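Local atomic coordinates of putative transcriptional regulator (Clostridium difficile, PDB entry 3QI7), a protein that is of unknown function but has a periplasmic binding protein-like fold and may bind a small ligand, perhaps a sugar. Residues 60-65 and 76-81; 160-165 and 217-222. All coordinates share one frame; numbering follows the deposited sequence. Where two conformers were deposited one is given.

Contact 1: 60-65 and 76-81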
loop_
_atom_site.group_PDB
_atom_site.type_symbol
_atom_site.label_atom_id
_atom_site.label_comp_id
_atom_site.label_asym_id
_atom_site.label_seq_id
_atom_site.Cartn_x
_atom_site.Cartn_y
_atom_site.Cartn_z
ATOM N N LYS A 60 5.676 20.004 4.049
ATOM C CA LYS A 60 6.680 19.917 5.091
ATOM C C LYS A 60 6.874 18.464 5.484
ATOM O O LYS A 60 6.034 17.881 6.207
ATOM C CB LYS A 60 6.275 20.737 6.329
ATOM C CG LYS A 60 7.332 20.766 7.451
ATOM C CD LYS A 60 6.992 21.843 8.482
ATOM C CE LYS A 60 8.207 22.254 9.342
ATOM N NZ LYS A 60 8.287 21.370 10.515
ATOM N N HIS A 61 7.982 17.893 5.033
ATOM C CA HIS A 61 8.288 16.504 5.335
ATOM C C HIS A 61 8.905 16.326 6.733
ATOM O O HIS A 61 10.035 16.734 6.995
ATOM C CB HIS A 61 9.209 15.922 4.261
ATOM C CG HIS A 61 9.341 14.432 4.315
ATOM N ND1 HIS A 61 10.166 13.731 3.462
ATOM C CD2 HIS A 61 8.759 13.508 5.115
ATOM C CE1 HIS A 61 10.077 12.439 3.724
ATOM N NE2 HIS A 61 9.242 12.277 4.734
ATOM N N VAL A 62 8.163 15.667 7.610
ATOM C CA VAL A 62 8.586 15.402 8.979
ATOM C C VAL A 62 9.025 13.945 9.088
ATOM O O VAL A 62 8.257 13.028 8.727
ATOM C CB VAL A 62 7.417 15.630 9.952
ATOM C CG1 VAL A 62 7.836 15.323 11.413
ATOM C CG2 VAL A 62 6.864 17.051 9.829
ATOM N N VAL A 63 10.250 13.721 9.565
ATOM C CA VAL A 63 10.838 12.385 9.596
ATOM C C VAL A 63 10.865 11.863 11.020
ATOM O O VAL A 63 11.437 12.472 11.913
ATOM C CB VAL A 63 12.234 12.384 9.001
ATOM C CG1 VAL A 63 12.786 10.952 8.890
ATOM C CG2 VAL A 63 12.199 13.109 7.644
ATOM N N LEU A 64 10.212 10.730 11.240
ATOM C CA LEU A 64 10.203 10.116 12.561
ATOM C C LEU A 64 11.596 9.587 12.923
ATOM O O LEU A 64 12.361 9.185 12.039
ATOM C CB LEU A 64 9.202 8.953 12.603
ATOM C CG LEU A 64 7.716 9.269 12.454
ATOM C CD1 LEU A 64 6.984 8.022 11.920
ATOM C CD2 LEU A 64 7.079 9.762 13.765
ATOM N N PRO A 65 11.891 9.499 14.230
ATOM C CA PRO A 65 13.118 8.842 14.654
ATOM C C PRO A 65 13.130 7.395 14.181
ATOM O O PRO A 65 12.076 6.809 14.003
ATOM C CB PRO A 65 13.083 8.939 16.197
ATOM C CG PRO A 65 11.748 9.351 16.570
ATOM C CD PRO A 65 11.041 9.918 15.362
ATOM N N ILE A 76 6.220 11.502 19.095
ATOM C CA ILE A 76 5.001 12.244 19.387
ATOM C C ILE A 76 5.246 13.751 19.449
ATOM O O ILE A 76 4.523 14.534 18.813
ATOM C CB ILE A 76 4.336 11.735 20.703
ATOM C CG1 ILE A 76 3.609 10.400 20.421
ATOM C CG2 ILE A 76 3.356 12.766 21.242
ATOM C CD1 ILE A 76 3.160 9.648 21.663
ATOM N N ASN A 77 6.277 14.142 20.201
ATOM C CA ASN A 77 6.628 15.557 20.324
ATOM C C ASN A 77 6.911 16.193 18.954
ATOM O O ASN A 77 6.441 17.304 18.691
ATOM C CB ASN A 77 7.806 15.752 21.291
ATOM C CG ASN A 77 7.457 15.367 22.722
ATOM O OD1 ASN A 77 8.340 15.225 23.571
ATOM N ND2 ASN A 77 6.168 15.178 22.989
ATOM N N LYS A 78 7.636 15.476 18.095
ATOM C CA LYS A 78 7.983 15.922 16.741
ATOM C C LYS A 78 6.722 16.319 15.954
ATOM O O LYS A 78 6.710 17.313 15.228
ATOM C CB LYS A 78 8.747 14.792 16.004
ATOM C CG LYS A 78 9.564 15.230 14.786
ATOM C CD LYS A 78 10.828 14.372 14.549
ATOM C CE LYS A 78 11.758 15.127 13.567
ATOM N NZ LYS A 78 12.869 14.349 12.889
ATOM N N ILE A 79 5.652 15.560 16.123
ATOM C CA ILE A 79 4.408 15.881 15.427
ATOM C C ILE A 79 3.683 17.058 16.090
ATOM O O ILE A 79 3.151 17.934 15.400
ATOM C CB ILE A 79 3.468 14.630 15.326
ATOM C CG1 ILE A 79 4.139 13.496 14.536
ATOM C CG2 ILE A 79 2.087 14.997 14.693
ATOM C CD1 ILE A 79 3.344 12.169 14.593
ATOM N N VAL A 80 3.643 17.074 17.427
ATOM C CA VAL A 80 2.814 18.043 18.143
ATOM C C VAL A 80 3.319 19.484 17.951
ATOM O O VAL A 80 2.522 20.432 17.922
ATOM C CB VAL A 80 2.706 17.693 19.648
ATOM C CG1 VAL A 80 2.032 18.823 20.417
ATOM C CG2 VAL A 80 1.959 16.376 19.828
ATOM N N LYS A 81 4.635 19.633 17.800
ATOM C CA LYS A 81 5.243 20.926 17.472
ATOM C C LYS A 81 4.730 21.560 16.177
ATOM O O LYS A 81 4.806 22.780 16.021
ATOM C CB LYS A 81 6.765 20.801 17.370
ATOM C CG LYS A 81 7.518 20.473 18.691
ATOM C CD LYS A 81 7.247 21.446 19.833
ATOM C CE LYS A 81 8.331 21.352 20.902
ATOM N NZ LYS A 81 9.400 22.384 20.718
HETATM O O HOH W 1 11.702 16.015 10.436
#

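Contact 2: 160-165 and 217-222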
loop_
_atom_site.group_PDB
_atom_site.type_symbol
_atom_site.label_atom_id
_atom_site.label_comp_id
_atom_site.label_asym_id
_atom_site.label_seq_id
_atom_site.Cartn_x
_atom_site.Cartn_y
_atom_site.Cartn_z
ATOM N N ILE A 160 -2.603 -21.781 -4.314
ATOM C CA ILE A 160 -1.642 -22.270 -3.292
ATOM C C ILE A 160 -1.232 -21.070 -2.407
ATOM O O ILE A 160 -0.778 -20.061 -2.929
ATOM C CB ILE A 160 -0.392 -22.955 -3.927
ATOM C CG1 ILE A 160 -0.762 -23.799 -5.156
ATOM C CG2 ILE A 160 0.332 -23.861 -2.886
ATOM C CD1 ILE A 160 -1.808 -24.949 -4.958
ATOM N N HIS A 161 -1.463 -21.164 -1.084
ATOM C CA HIS A 161 -1.096 -20.130 -0.101
ATOM C C HIS A 161 0.049 -20.602 0.785
ATOM O O HIS A 161 -0.062 -21.675 1.404
ATOM C CB HIS A 161 -2.311 -19.853 0.787
ATOM C CG HIS A 161 -2.122 -18.727 1.758
ATOM N ND1 HIS A 161 -1.444 -18.880 2.960
ATOM C CD2 HIS A 161 -2.571 -17.450 1.735
ATOM C CE1 HIS A 161 -1.468 -17.727 3.612
ATOM N NE2 HIS A 161 -2.140 -16.844 2.888
ATOM N N TYR A 162 1.148 -19.831 0.794
ATOM C CA TYR A 162 2.379 -20.168 1.532
ATOM C C TYR A 162 2.628 -19.108 2.621
ATOM O O TYR A 162 2.658 -17.920 2.339
ATOM C CB TYR A 162 3.595 -20.196 0.581
ATOM C CG TYR A 162 3.651 -21.353 -0.372
ATOM C CD1 TYR A 162 3.943 -22.615 0.073
ATOM C CD2 TYR A 162 3.455 -21.169 -1.744
ATOM C CE1 TYR A 162 3.990 -23.684 -0.802
ATOM C CE2 TYR A 162 3.509 -22.218 -2.621
ATOM C CZ TYR A 162 3.784 -23.490 -2.148
ATOM O OH TYR A 162 3.841 -24.539 -3.034
ATOM N N ALA A 163 2.859 -19.576 3.855
ATOM C CA ALA A 163 3.073 -18.752 5.050
ATOM C C ALA A 163 3.542 -19.684 6.157
ATOM O O ALA A 163 3.093 -20.831 6.220
ATOM C CB ALA A 163 1.759 -18.112 5.504
ATOM N N SER A 164 4.426 -19.197 7.023
ATOM C CA SER A 164 4.866 -19.951 8.208
ATOM C C SER A 164 3.805 -19.869 9.316
ATOM O O SER A 164 2.980 -18.977 9.303
ATOM C CB SER A 164 6.186 -19.388 8.737
ATOM O OG SER A 164 5.989 -18.187 9.475
ATOM N N THR A 165 3.865 -20.751 10.315
ATOM C CA THR A 165 2.884 -20.664 11.404
ATOM C C THR A 165 3.104 -19.401 12.257
ATOM O O THR A 165 2.127 -18.833 12.774
ATOM C CB THR A 165 2.813 -21.954 12.220
ATOM O OG1 THR A 165 4.094 -22.303 12.722
ATOM C CG2 THR A 165 2.314 -23.096 11.342
ATOM N N GLU A 217 6.971 -27.158 -7.391
ATOM C CA GLU A 217 7.046 -28.250 -8.362
ATOM C C GLU A 217 5.958 -29.317 -8.149
ATOM O O GLU A 217 5.321 -29.774 -9.097
ATOM C CB GLU A 217 8.432 -28.912 -8.332
ATOM C CG GLU A 217 9.513 -27.988 -8.865
ATOM C CD GLU A 217 10.883 -28.632 -8.829
ATOM O OE1 GLU A 217 10.948 -29.878 -8.942
ATOM O OE2 GLU A 217 11.875 -27.880 -8.696
ATOM N N LYS A 218 5.722 -29.674 -6.890
ATOM C CA LYS A 218 4.715 -30.680 -6.551
ATOM C C LYS A 218 3.311 -30.259 -6.917
ATOM O O LYS A 218 2.511 -31.073 -7.421
ATOM C CB LYS A 218 4.808 -31.071 -5.058
ATOM C CG LYS A 218 6.073 -31.875 -4.766
ATOM C CD LYS A 218 5.994 -32.683 -3.472
ATOM C CE LYS A 218 6.183 -31.824 -2.228
ATOM N NZ LYS A 218 6.528 -32.695 -1.066
ATOM N N GLN A 219 3.007 -28.985 -6.662
ATOM C CA GLN A 219 1.678 -28.459 -6.893
ATOM C C GLN A 219 1.373 -28.379 -8.392
ATOM O O GLN A 219 0.243 -28.662 -8.810
ATOM C CB GLN A 219 1.484 -27.098 -6.201
ATOM C CG GLN A 219 1.740 -27.095 -4.665
ATOM C CD GLN A 219 0.808 -27.971 -3.858
ATOM O OE1 GLN A 219 -0.199 -28.460 -4.367
ATOM N NE2 GLN A 219 1.133 -28.157 -2.569
ATOM N N VAL A 220 2.381 -28.032 -9.197
ATOM C CA VAL A 220 2.259 -28.029 -10.664
ATOM C C VAL A 220 2.069 -29.448 -11.241
ATOM O O VAL A 220 1.291 -29.655 -12.172
ATOM C CB VAL A 220 3.484 -27.304 -11.332
ATOM C CG1 VAL A 220 3.470 -27.459 -12.868
ATOM C CG2 VAL A 220 3.499 -25.826 -10.940
ATOM N N LYS A 221 2.748 -30.439 -10.677
ATOM C CA LYS A 221 2.530 -31.828 -11.105
ATOM C C LYS A 221 1.116 -32.311 -10.800
ATOM O O LYS A 221 0.508 -33.043 -11.594
ATOM C CB LYS A 221 3.545 -32.763 -10.446
ATOM C CG LYS A 221 4.919 -32.630 -11.049
ATOM C CD LYS A 221 5.919 -33.586 -10.402
ATOM C CE LYS A 221 7.356 -33.066 -10.541
ATOM N NZ LYS A 221 8.273 -34.153 -10.922
ATOM N N LYS A 222 0.583 -31.867 -9.675
ATOM C CA LYS A 222 -0.770 -32.249 -9.260
ATOM C C LYS A 222 -1.849 -31.612 -10.119
ATOM O O LYS A 222 -2.746 -32.298 -10.618
ATOM C CB LYS A 222 -1.016 -31.862 -7.809
ATOM C CG LYS A 222 -0.351 -32.758 -6.832
ATOM C CD LYS A 222 -0.402 -32.167 -5.446
ATOM C CE LYS A 222 -1.826 -31.727 -5.079
ATOM N NZ LYS A 222 -1.871 -30.852 -3.861
#

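Contact 1: 60-65 and 76-81
Lys-78 reaches from its helix across Val-62 to grip the backbone of Val-63, so the whole contact can be followed along this one side chain. CB leaves the helix in the direction of the strand, but the first atom to touch is CG, which lies 3.8 Å from CG1 of Val-62. CG is anti to the backbone N (chi1 -161°), which sends the chain out from the helix, and a bend at chi2 (149°) leaves its end lying across the strand, with NZ at the carbonyl of Val-63. The lysine chain and the Val-62 side chain point opposite ways as they pass. The next two methylenes approach a polar atom: CD is 3.3 Å and CE 3.1 Å from O of Val-63. NZ completes the approach with a short hydrogen bond of 2.6 Å to the same O of Val-63, lying in the carbonyl plane at a C=O...N angle of 155°. A water joins the amide to the amine, accepting from N of Val-63 at 2.9 Å and, weakly, from NZ of Lys-78 at 3.2 Å. The ammonium and the water thereby occupy both backbone polar groups of Val-63, much as a further strand would.

Those groups face outward because strand 57-63 is at the edge of its sheet; Lys-60, Val-62 and Leu-64 spend their backbone bonds on strand 13-19. Helix 72-80 belongs to the beta-alpha-beta crossover from 57-63 to 88-94. Beneath the lysine, Val-62 and Ile-79 both pack on Val-18, and Ile-79 also meets Ala-103 and Leu-104 of helix 101-110.

Contact 2: 160-165 and 217-222
In the beta-alpha-beta crossover that runs from strand 191-196 through helix 203-223 to strand 228-231, Gln-219 lies against Ile-160 and Tyr-162 of the strand it passes over, 159-164. The two strand residues are two positions apart, so both serve the helix-facing side of the sheet. What they meet is mainly the aliphatic part of the glutamine. CB of Gln-219 is 4.1 Å from CD1 of Ile-160 and equally near its CG1. CG of Gln-219 meets both residues on one side, OH of Tyr-162 at 3.7 Å and CG2 of Ile-160 at 4.0 Å. Ile-160 presents both branches: CG2 is anti to the backbone N, while CG1, beside that N, carries CD1 on to 3.9 Å from OE1 of Gln-219.

In the glutamine, chi1 of -57° places CG against the strand residues, and chi2 of -63° bends the amide back. That amide stands 65° from the plane of the Tyr-162 ring, and the two side chains run past each other in opposite directions. Their polar ends find a common partner instead of one another: OH of Tyr-162 and NE2 of Gln-219 both hydrogen-bond to OD2 of Asp-215, one helical turn before the glutamine. That shared carboxylate oxygen should hold both the phenol and the amide in place. A bond from NZ of Lys-222 to OE1 of Gln-219 is seen in one of the two conformers of the lysine and is therefore doubtful.

Around this buried patch, Tyr-162 also packs on Leu-212 and Ile-216 of helix 203-223 and on Val-194, while Ile-160 touches Val-192. Strand 159-164 is the middle of the three, hydrogen-bonded to 191-196 and 228-231.

In the fold
Contacts 1 and 2 both set a helix against a parallel strand of an alpha/beta unit, but in different sheets on opposite sides of the chain's centre, with their own centres about 44 Å apart. Contact 1 is at the edge of its sheet and partly buried, and an exposed lysine makes a direct bond to strand backbone there. In contact 2 the strand is central, its backbone is engaged by strands flanking it, and every touching residue is buried; side chains alone meet, through van der Waals packing, with polar ends tied back to an aspartate of the helix. A two-lobed arrangement of this sort is consistent with the periplasmic binding protein-like fold.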